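Side-chain contacts in WbbM protein (Klebsiella pneumoniae, PDB 6U4B), which acts as a bifunctional glycosyltransferase in O-antigen polymerisation and assembles as a trimer: residues A[32-37]-A[79-84]; A[87-92]-A[226-231]; A[170-175]-A[181-186]. One frame throughout, in Å; residues are numbered along the deposited sequence.

Contact 1 of 3, residues A[32-37]-A[79-84]; sequences YTSHHK and YCELTA
Ser34 meets Glu81 and Ala84 where a central strand passes the start of helix 82-91. The contact is small and buried. No direct hydrogen bond joins the two segments. Along 32-37, the strand backbone comes first. Tyr32 pairs through its main chain with Gly99 and Met101 of one neighbouring strand. Thr33 pairs with Lys48 and Leu50 of the other. The CB of Thr33 points away from 79-84, and its side chain touches Ile47 and Pro49 of strand 47-51.

Ser34 carries the contact. Its OG lies beside the backbone N and opposite the carbonyl carbon (chi1 -71°), which aims the hydroxyl at the helix start. There OG lies 3.2 Å from Glu81 CG and 3.6 Å from Ala84 CB, so it rests on aliphatic carbons. Ser34 CB is 3.5 Å from the same Glu81 CG. The Glu81 chain bends at chi2 (104°), and its carboxylate turns aside from the hydroxyl. One water completes the link. It donates to Ser34 O at 2.9 Å and to Glu81 OE2 at 3.1 Å. The same OE2 is hydrogen-bonded to His102, so it has two partners.

Next along the strand, His35 NE2 is hydrogen-bonded to Thr33 OG1 at 3.0 Å, with the hydroxyl at the ring edge.

Glu81 is placed by a type II' turn from Tyr79 to Leu82, in which Cys80 has positive phi (57°). The turn leads into helix 82-91. This helix lies on the connection between parallel strands 47-51 and 97-102, with strand 29-35 between them. The contact thus seats a strand end under the helix of a beta-alpha-beta crossover.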
loop_
_atom_site.group_PDB
_atom_site.type_symbol
_atom_site.label_atom_id
_atom_site.label_comp_id
_atom_site.label_asym_id
_atom_site.label_seq_id
_atom_site.Cartn_x
_atom_site.Cartn_y
_atom_site.Cartn_z
ATOM N N TYR A 32 11.001 -1.461 47.424
ATOM C CA TYR A 32 11.017 -1.178 45.996
ATOM C C TYR A 32 11.957 -0.019 45.696
ATOM O O TYR A 32 11.972 0.984 46.415
ATOM C CB TYR A 32 9.604 -0.858 45.495
ATOM C CG TYR A 32 8.624 -1.985 45.731
ATOM C CD1 TYR A 32 8.345 -2.909 44.733
ATOM C CD2 TYR A 32 7.991 -2.132 46.960
ATOM C CE1 TYR A 32 7.456 -3.945 44.950
ATOM C CE2 TYR A 32 7.104 -3.164 47.188
ATOM C CZ TYR A 32 6.839 -4.066 46.180
ATOM O OH TYR A 32 5.955 -5.096 46.405
ATOM N N THR A 33 12.746 -0.165 44.636
ATOM C CA THR A 33 13.645 0.884 44.174
ATOM C C THR A 33 13.140 1.445 42.850
ATOM O O THR A 33 12.667 0.698 41.987
ATOM C CB THR A 33 15.078 0.365 44.013
ATOM O OG1 THR A 33 15.076 -0.833 43.224
ATOM C CG2 THR A 33 15.693 0.071 45.373
ATOM N N SER A 34 13.244 2.763 42.695
ATOM C CA SER A 34 12.705 3.465 41.537
ATOM C C SER A 34 13.821 3.770 40.545
ATOM O O SER A 34 14.789 4.458 40.885
ATOM C CB SER A 34 12.004 4.753 41.963
ATOM O OG SER A 34 10.791 4.463 42.634
ATOM N N HIS A 35 13.671 3.275 39.322
ATOM C CA HIS A 35 14.630 3.498 38.253
ATOM C C HIS A 35 13.931 4.148 37.065
ATOM O O HIS A 35 12.760 3.873 36.787
ATOM C CB HIS A 35 15.287 2.186 37.808
ATOM C CG HIS A 35 15.896 1.396 38.927
ATOM N ND1 HIS A 35 17.258 1.265 39.092
ATOM C CD2 HIS A 35 15.326 0.682 39.928
ATOM C CE1 HIS A 35 17.502 0.509 40.148
ATOM N NE2 HIS A 35 16.347 0.143 40.674
ATOM N N HIS A 36 14.661 5.019 36.369
ATOM C CA HIS A 36 14.170 5.662 35.158
ATOM C C HIS A 36 15.098 5.456 33.969
ATOM O O HIS A 36 14.774 5.903 32.862
ATOM C CB HIS A 36 13.959 7.164 35.398
ATOM C CG HIS A 36 15.231 7.941 35.539
ATOM N ND1 HIS A 36 15.970 7.957 36.702
ATOM C CD2 HIS A 36 15.892 8.732 34.661
ATOM C CE1 HIS A 36 17.034 8.723 36.534
ATOM N NE2 HIS A 36 17.010 9.205 35.303
ATOM N N LYS A 37 16.235 4.803 34.167
ATOM C CA LYS A 37 17.165 4.497 33.089
ATOM C C LYS A 37 17.939 3.252 33.494
ATOM O O LYS A 37 17.856 2.808 34.642
ATOM C CB LYS A 37 18.113 5.672 32.816
ATOM C CG LYS A 37 19.018 6.053 33.972
ATOM C CD LYS A 37 20.152 6.939 33.477
ATOM C CE LYS A 37 20.556 7.974 34.516
ATOM N NZ LYS A 37 21.650 8.849 34.003
ATOM N N TYR A 79 4.164 13.357 39.911
ATOM C CA TYR A 79 4.100 12.619 41.165
ATOM C C TYR A 79 5.445 12.053 41.598
ATOM O O TYR A 79 5.591 11.680 42.768
ATOM C CB TYR A 79 3.087 11.475 41.049
ATOM C CG TYR A 79 1.652 11.893 41.269
ATOM C CD1 TYR A 79 0.998 12.726 40.365
ATOM C CD2 TYR A 79 0.944 11.445 42.377
ATOM C CE1 TYR A 79 -0.318 13.107 40.563
ATOM C CE2 TYR A 79 -0.373 11.819 42.584
ATOM C CZ TYR A 79 -0.998 12.650 41.672
ATOM O OH TYR A 79 -2.305 13.024 41.874
ATOM N N CYS A 80 6.415 11.976 40.694
ATOM C CA CYS A 80 7.753 11.420 40.966
ATOM C C CYS A 80 7.564 9.992 41.483
ATOM O O CYS A 80 6.719 9.254 40.950
ATOM C CB CYS A 80 8.523 12.344 41.891
ATOM S SG CYS A 80 9.122 13.851 41.095
ATOM N N GLU A 81 8.303 9.580 42.519
ATOM C CA GLU A 81 8.254 8.205 43.005
ATOM C C GLU A 81 6.910 7.812 43.602
ATOM O O GLU A 81 6.739 6.644 43.965
ATOM C CB GLU A 81 9.346 7.972 44.047
ATOM C CG GLU A 81 10.688 7.588 43.468
ATOM C CD GLU A 81 11.684 8.723 43.491
ATOM O OE1 GLU A 81 11.267 9.887 43.317
ATOM O OE2 GLU A 81 12.885 8.447 43.692
ATOM N N LEU A 82 5.962 8.745 43.727
ATOM C CA LEU A 82 4.622 8.367 44.171
ATOM C C LEU A 82 3.972 7.372 43.216
ATOM O O LEU A 82 3.118 6.582 43.635
ATOM C CB LEU A 82 3.748 9.608 44.322
ATOM C CG LEU A 82 4.034 10.490 45.534
ATOM C CD1 LEU A 82 3.190 11.749 45.493
ATOM C CD2 LEU A 82 3.785 9.718 46.821
ATOM N N THR A 83 4.371 7.384 41.938
ATOM C CA THR A 83 3.850 6.410 40.984
ATOM C C THR A 83 4.260 4.990 41.354
ATOM O O THR A 83 3.496 4.047 41.124
ATOM C CB THR A 83 4.318 6.750 39.565
ATOM O OG1 THR A 83 5.747 6.666 39.493
ATOM C CG2 THR A 83 3.894 8.156 39.194
ATOM N N ALA A 84 5.459 4.813 41.914
ATOM C CA ALA A 84 5.839 3.502 42.431
ATOM C C ALA A 84 5.024 3.157 43.672
ATOM O O ALA A 84 4.501 2.042 43.797
ATOM C CB ALA A 84 7.337 3.467 42.737
HETATM O O HOH W 1 15.213 6.847 42.459
#

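Contact 2 of 3, residues A[87-92]-A[226-231]; sequences WVWKNE and YSEWLF
Trp89 reaches from helix 82-91 onto Ser227, Glu228 and Phe231 of helix 220-240. No hydrogen bond crosses between the segments.

The CH-pi contact comes first. Ser227 CB sits over one face of the indole, 3.5 Å from the centroid of the five-membered ring and almost on the ring normal. The Trp89 CG is anti to the backbone N (chi1 172°), which carries the ring across to the other helix. The Ser227 hydroxyl takes no part in this. Its partners are Phe223 O, one turn back in its own helix, and His85.

The aromatic pairing is looser. The six-membered ring of Trp89 and the Phe231 ring are nearly parallel, with planes 17° apart. They are slid past each other, with centroids 5.2 Å apart, and barely overlap. The closest atoms are Trp89 CZ3 and Phe231 CD2, at 3.5 Å. His85 meets the Phe231 ring edge-to-face.

Aliphatic carbons complete the surroundings of the indole. Glu228 CG approaches Trp89 CZ2 at 3.8 Å, and the two side chains cross at about a right angle. Lys90 CE lies over the face opposite Ser227 CB. Lys90 NZ and Glu228 OE2 are 7.0 Å apart, so these opposite charges form no salt bridge.

The short helix axes pass 11.0 Å apart, with their directions at 119°. This is a steep helix-to-helix crossing bridged by one tryptophan, and it joins the crossover helix 82-91 to the long helix 220-240.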
loop_
_atom_site.group_PDB
_atom_site.type_symbol
_atom_site.label_atom_id
_atom_site.label_comp_id
_atom_site.label_asym_id
_atom_site.label_seq_id
_atom_site.Cartn_x
_atom_site.Cartn_y
_atom_site.Cartn_z
ATOM N N TRP A 87 1.534 2.251 42.534
ATOM C CA TRP A 87 1.460 0.965 41.844
ATOM C C TRP A 87 1.546 -0.198 42.824
ATOM O O TRP A 87 0.810 -1.184 42.691
ATOM C CB TRP A 87 2.567 0.862 40.795
ATOM C CG TRP A 87 2.543 -0.432 40.038
ATOM C CD1 TRP A 87 1.830 -0.709 38.907
ATOM C CD2 TRP A 87 3.260 -1.629 40.363
ATOM N NE1 TRP A 87 2.061 -2.003 38.507
ATOM C CE2 TRP A 87 2.935 -2.589 39.383
ATOM C CE3 TRP A 87 4.148 -1.982 41.386
ATOM C CZ2 TRP A 87 3.465 -3.878 39.395
ATOM C CZ3 TRP A 87 4.673 -3.262 41.396
ATOM C CH2 TRP A 87 4.329 -4.194 40.408
ATOM N N VAL A 88 2.442 -0.107 43.811
ATOM C CA VAL A 88 2.536 -1.152 44.826
ATOM C C VAL A 88 1.253 -1.212 45.642
ATOM O O VAL A 88 0.732 -2.297 45.937
ATOM C CB VAL A 88 3.767 -0.914 45.722
ATOM C CG1 VAL A 88 3.786 -1.904 46.873
ATOM C CG2 VAL A 88 5.049 -1.013 44.910
ATOM N N TRP A 89 0.718 -0.044 46.007
ATOM C CA TRP A 89 -0.505 0.025 46.800
ATOM C C TRP A 89 -1.659 -0.698 46.114
ATOM O O TRP A 89 -2.399 -1.451 46.758
ATOM C CB TRP A 89 -0.855 1.493 47.054
ATOM C CG TRP A 89 -2.187 1.742 47.695
ATOM C CD1 TRP A 89 -2.810 0.969 48.631
ATOM C CD2 TRP A 89 -3.057 2.851 47.445
ATOM N NE1 TRP A 89 -4.016 1.529 48.979
ATOM C CE2 TRP A 89 -4.191 2.686 48.265
ATOM C CE3 TRP A 89 -2.988 3.969 46.607
ATOM C CZ2 TRP A 89 -5.248 3.596 48.270
ATOM C CZ3 TRP A 89 -4.037 4.872 46.613
ATOM C CH2 TRP A 89 -5.151 4.680 47.439
ATOM N N LYS A 90 -1.818 -0.498 44.807
ATOM C CA LYS A 90 -2.990 -0.999 44.098
ATOM C C LYS A 90 -2.822 -2.405 43.536
ATOM O O LYS A 90 -3.830 -3.080 43.297
ATOM C CB LYS A 90 -3.355 -0.052 42.950
ATOM C CG LYS A 90 -3.871 1.297 43.402
ATOM C CD LYS A 90 -5.096 1.137 44.287
ATOM C CE LYS A 90 -5.729 2.481 44.599
ATOM N NZ LYS A 90 -6.914 2.334 45.489
ATOM N N ASN A 91 -1.590 -2.869 43.320
ATOM C CA ASN A 91 -1.372 -4.087 42.553
ATOM C C ASN A 91 -0.561 -5.163 43.261
ATOM O O ASN A 91 -0.672 -6.334 42.883
ATOM C CB ASN A 91 -0.680 -3.755 41.220
ATOM C CG ASN A 91 -1.420 -2.690 40.432
ATOM O OD1 ASN A 91 -2.440 -2.967 39.799
ATOM N ND2 ASN A 91 -0.910 -1.465 40.468
ATOM N N GLU A 92 0.239 -4.818 44.262
ATOM C CA GLU A 92 1.145 -5.775 44.879
ATOM C C GLU A 92 0.513 -6.445 46.092
ATOM O O GLU A 92 -0.260 -5.833 46.836
ATOM C CB GLU A 92 2.446 -5.088 45.300
ATOM C CG GLU A 92 3.482 -4.971 44.199
ATOM C CD GLU A 92 4.113 -6.305 43.853
ATOM O OE1 GLU A 92 3.518 -7.063 43.055
ATOM O OE2 GLU A 92 5.201 -6.601 44.392
ATOM N N TYR A 226 -1.778 5.020 55.365
ATOM C CA TYR A 226 -1.137 6.214 54.824
ATOM C C TYR A 226 -1.431 6.375 53.337
ATOM O O TYR A 226 -1.605 7.499 52.849
ATOM C CB TYR A 226 0.370 6.155 55.079
ATOM C CG TYR A 226 1.156 7.259 54.410
ATOM C CD1 TYR A 226 2.188 6.963 53.527
ATOM C CD2 TYR A 226 0.860 8.595 54.651
ATOM C CE1 TYR A 226 2.911 7.968 52.907
ATOM C CE2 TYR A 226 1.575 9.609 54.037
ATOM C CZ TYR A 226 2.599 9.288 53.165
ATOM O OH TYR A 226 3.315 10.292 52.549
ATOM N N SER A 227 -1.499 5.263 52.601
ATOM C CA SER A 227 -1.785 5.334 51.171
ATOM C C SER A 227 -3.188 5.875 50.917
ATOM O O SER A 227 -3.371 6.795 50.111
ATOM C CB SER A 227 -1.617 3.954 50.531
ATOM O OG SER A 227 -0.295 3.471 50.701
ATOM N N GLU A 228 -4.192 5.310 51.592
ATOM C CA GLU A 228 -5.558 5.800 51.431
ATOM C C GLU A 228 -5.662 7.265 51.829
ATOM O O GLU A 228 -6.371 8.045 51.181
ATOM C CB GLU A 228 -6.523 4.950 52.260
ATOM C CG GLU A 228 -6.686 3.521 51.769
ATOM C CD GLU A 228 -7.455 2.655 52.751
ATOM O OE1 GLU A 228 -7.626 3.080 53.913
ATOM O OE2 GLU A 228 -7.885 1.549 52.362
ATOM N N TRP A 229 -4.946 7.657 52.883
ATOM C CA TRP A 229 -4.984 9.038 53.349
ATOM C C TRP A 229 -4.275 9.969 52.371
ATOM O O TRP A 229 -4.825 11.005 51.977
ATOM C CB TRP A 229 -4.354 9.119 54.741
ATOM C CG TRP A 229 -4.257 10.498 55.325
ATOM C CD1 TRP A 229 -5.206 11.145 56.064
ATOM C CD2 TRP A 229 -3.136 11.386 55.247
ATOM N NE1 TRP A 229 -4.751 12.385 56.439
ATOM C CE2 TRP A 229 -3.480 12.556 55.952
ATOM C CE3 TRP A 229 -1.874 11.306 54.645
ATOM C CZ2 TRP A 229 -2.611 13.641 56.071
ATOM C CZ3 TRP A 229 -1.015 12.383 54.763
ATOM C CH2 TRP A 229 -1.386 13.535 55.470
ATOM N N LEU A 230 -3.057 9.609 51.958
ATOM C CA LEU A 230 -2.266 10.498 51.110
ATOM C C LEU A 230 -2.940 10.730 49.763
ATOM O O LEU A 230 -3.070 11.873 49.309
ATOM C CB LEU A 230 -0.864 9.926 50.908
ATOM C CG LEU A 230 0.025 10.679 49.914
ATOM C CD1 LEU A 230 0.410 12.049 50.455
ATOM C CD2 LEU A 230 1.265 9.868 49.554
ATOM N N PHE A 231 -3.379 9.656 49.105
ATOM C CA PHE A 231 -3.894 9.801 47.751
ATOM C C PHE A 231 -5.316 10.339 47.710
ATOM O O PHE A 231 -5.720 10.883 46.679
ATOM C CB PHE A 231 -3.791 8.469 47.005
ATOM C CG PHE A 231 -2.392 8.141 46.572
ATOM C CD1 PHE A 231 -1.839 8.756 45.464
ATOM C CD2 PHE A 231 -1.618 7.245 47.291
ATOM C CE1 PHE A 231 -0.548 8.474 45.067
ATOM C CE2 PHE A 231 -0.322 6.957 46.900
ATOM C CZ PHE A 231 0.214 7.573 45.787
#

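Contact 3 of 3, residues A[170-175]-A[181-186]; sequences DHYERG and RDYQAA
Tyr172 and Tyr183 face each other with CA atoms 7.6 Å apart, where helix 168-173 ends and helix 180-193 follows after a short connection. Both CB atoms point into the gap between the two helices.

Tyr172 does most of the touching. Its CG is anti to the backbone N (chi1 -163°), and the ring extends toward the second helix. Tyr183 CB comes down over the middle of one face of that ring. It lies 3.6 Å from the centroid and 8° off the normal, a CH-pi contact. The nearest single atom is Tyr172 CE1, at 3.7 Å.

The Tyr183 ring then leads away. The two ring planes are tilted by 21°, but they are displaced so far that they hardly overlap. Their centroids are 5.1 Å apart. The Tyr183 hydroxyl ends on Asn205 of helix 198-206.

Asp182 adds a polar link. Its CB lies 4.1 Å from Tyr172 OH, and its carboxylate plane is almost perpendicular to the tyrosine ring. A water bridges the two groups, 2.9 Å from Tyr172 OH and 2.8 Å from Asp182 OD2. OD2 also has a hydrogen bond with Tyr246. The buried phenol and acid are thus joined through water.

Helix 253-272 packs against both tyrosines. Its Ile257 touches Tyr172, and its Arg260 touches Tyr172 and Tyr183. Val253 of the same helix meets Asp182. Helix 168-173 also meets strand 152-159 of the sheet, through His171 and Trp158.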
loop_
_atom_site.group_PDB
_atom_site.type_symbol
_atom_site.label_atom_id
_atom_site.label_comp_id
_atom_site.label_asym_id
_atom_site.label_seq_id
_atom_site.Cartn_x
_atom_site.Cartn_y
_atom_site.Cartn_z
ATOM N N ASP A 170 7.671 28.011 55.980
ATOM C CA ASP A 170 8.484 29.019 55.310
ATOM C C ASP A 170 9.481 28.385 54.348
ATOM O O ASP A 170 9.859 29.006 53.348
ATOM C CB ASP A 170 9.198 29.875 56.359
ATOM C CG ASP A 170 9.944 31.045 55.754
ATOM O OD1 ASP A 170 9.378 31.732 54.876
ATOM O OD2 ASP A 170 11.094 31.292 56.176
ATOM N N HIS A 171 9.902 27.146 54.620
ATOM C CA HIS A 171 10.839 26.469 53.731
ATOM C C HIS A 171 10.194 26.154 52.387
ATOM O O HIS A 171 10.861 26.196 51.346
ATOM C CB HIS A 171 11.360 25.191 54.388
ATOM C CG HIS A 171 12.533 24.583 53.684
ATOM N ND1 HIS A 171 13.745 25.228 53.569
ATOM C CD2 HIS A 171 12.682 23.389 53.062
ATOM C CE1 HIS A 171 14.591 24.459 52.907
ATOM N NE2 HIS A 171 13.970 23.337 52.588
ATOM N N TYR A 172 8.899 25.827 52.386
ATOM C CA TYR A 172 8.207 25.628 51.119
ATOM C C TYR A 172 8.092 26.940 50.354
ATOM O O TYR A 172 8.308 26.978 49.137
ATOM C CB TYR A 172 6.821 25.023 51.354
ATOM C CG TYR A 172 6.201 24.420 50.105
ATOM C CD1 TYR A 172 5.653 25.227 49.113
ATOM C CD2 TYR A 172 6.162 23.044 49.923
ATOM C CE1 TYR A 172 5.092 24.677 47.971
ATOM C CE2 TYR A 172 5.603 22.485 48.787
ATOM C CZ TYR A 172 5.069 23.306 47.816
ATOM O OH TYR A 172 4.513 22.752 46.687
ATOM N N GLU A 173 7.768 28.029 51.054
ATOM C CA GLU A 173 7.544 29.303 50.381
ATOM C C GLU A 173 8.826 29.839 49.754
ATOM O O GLU A 173 8.792 30.420 48.664
ATOM C CB GLU A 173 6.961 30.317 51.362
ATOM C CG GLU A 173 6.748 31.690 50.757
ATOM C CD GLU A 173 5.790 32.538 51.561
ATOM O OE1 GLU A 173 5.160 32.000 52.496
ATOM O OE2 GLU A 173 5.664 33.742 51.255
ATOM N N ARG A 174 9.962 29.654 50.421
ATOM C CA ARG A 174 11.234 30.135 49.897
ATOM C C ARG A 174 11.847 29.197 48.866
ATOM O O ARG A 174 12.910 29.517 48.320
ATOM C CB ARG A 174 12.217 30.358 51.048
ATOM C CG ARG A 174 11.782 31.443 52.015
ATOM C CD ARG A 174 12.533 31.363 53.337
ATOM N NE ARG A 174 13.967 31.598 53.189
ATOM C CZ ARG A 174 14.881 30.634 53.147
ATOM N NH1 ARG A 174 16.164 30.941 53.012
ATOM N NH2 ARG A 174 14.515 29.364 53.242
ATOM N N GLY A 175 11.209 28.064 48.582
ATOM C CA GLY A 175 11.775 27.127 47.627
ATOM C C GLY A 175 11.913 27.750 46.248
ATOM O O GLY A 175 11.032 28.474 45.779
ATOM N N ARG A 181 1.214 28.722 47.327
ATOM C CA ARG A 181 -0.216 28.569 47.074
ATOM C C ARG A 181 -0.587 27.114 46.821
ATOM O O ARG A 181 -1.702 26.690 47.153
ATOM C CB ARG A 181 -0.640 29.443 45.890
ATOM C CG ARG A 181 -0.228 28.907 44.525
ATOM C CD ARG A 181 -0.661 29.836 43.404
ATOM N NE ARG A 181 0.075 31.096 43.427
ATOM C CZ ARG A 181 1.182 31.328 42.729
ATOM N NH1 ARG A 181 1.789 32.504 42.814
ATOM N NH2 ARG A 181 1.684 30.383 41.945
ATOM N N ASP A 182 0.330 26.330 46.249
ATOM C CA ASP A 182 0.064 24.913 46.037
ATOM C C ASP A 182 0.029 24.158 47.360
ATOM O O ASP A 182 -0.835 23.299 47.568
ATOM C CB ASP A 182 1.118 24.314 45.106
ATOM C CG ASP A 182 1.155 24.997 43.750
ATOM O OD1 ASP A 182 0.100 25.495 43.301
ATOM O OD2 ASP A 182 2.241 25.033 43.128
ATOM N N TYR A 183 0.963 24.466 48.264
ATOM C CA TYR A 183 0.974 23.818 49.571
ATOM C C TYR A 183 -0.191 24.296 50.427
ATOM O O TYR A 183 -0.786 23.508 51.169
ATOM C CB TYR A 183 2.310 24.076 50.269
ATOM C CG TYR A 183 2.444 23.421 51.628
ATOM C CD1 TYR A 183 2.803 24.163 52.748
ATOM C CD2 TYR A 183 2.211 22.062 51.791
ATOM C CE1 TYR A 183 2.927 23.567 53.993
ATOM C CE2 TYR A 183 2.332 21.459 53.031
ATOM C CZ TYR A 183 2.691 22.215 54.128
ATOM O OH TYR A 183 2.812 21.615 55.362
ATOM N N GLN A 184 -0.533 25.586 50.332
ATOM C CA GLN A 184 -1.712 26.096 51.027
ATOM C C GLN A 184 -2.969 25.356 50.591
ATOM O O GLN A 184 -3.831 25.040 51.419
ATOM C CB GLN A 184 -1.871 27.595 50.773
ATOM C CG GLN A 184 -0.889 28.476 51.519
ATOM C CD GLN A 184 -1.103 29.947 51.229
ATOM O OE1 GLN A 184 -0.832 30.420 50.125
ATOM N NE2 GLN A 184 -1.604 30.679 52.217
ATOM N N ALA A 185 -3.090 25.074 49.290
ATOM C CA ALA A 185 -4.255 24.347 48.796
ATOM C C ALA A 185 -4.310 22.939 49.373
ATOM O O ALA A 185 -5.393 22.434 49.696
ATOM C CB ALA A 185 -4.230 24.300 47.269
ATOM N N ALA A 186 -3.151 22.288 49.510
ATOM C CA ALA A 186 -3.121 20.949 50.089
ATOM C C ALA A 186 -3.461 20.981 51.574
ATOM O O ALA A 186 -4.123 20.068 52.081
ATOM C CB ALA A 186 -1.751 20.310 49.861
HETATM O O HOH W 2 4.700 24.426 44.284
#

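In the fold
Contacts 1 and 2 share helix 82-91 and have centres about 14 Å apart. They also touch directly. Tyr32 OH and Glu92 OE2 lie 2.6 Å apart in a probable hydrogen bond, and Leu82 CD2 packs on Leu230 CD2 at 3.7 Å. Contact 3 does not touch them. Its nearest atoms are about 8 Å from contact 2 and about 11 Å from contact 1. In sequence it is nested inside the loop that contact 2 closes. Helix 253-272 borders all three. All six segments belong to the DUF4422 part of the chain. The magnesium ion held by Asp406, Asp408 and His560 lies in the glycosyltransferase family 8 part, away from these contacts.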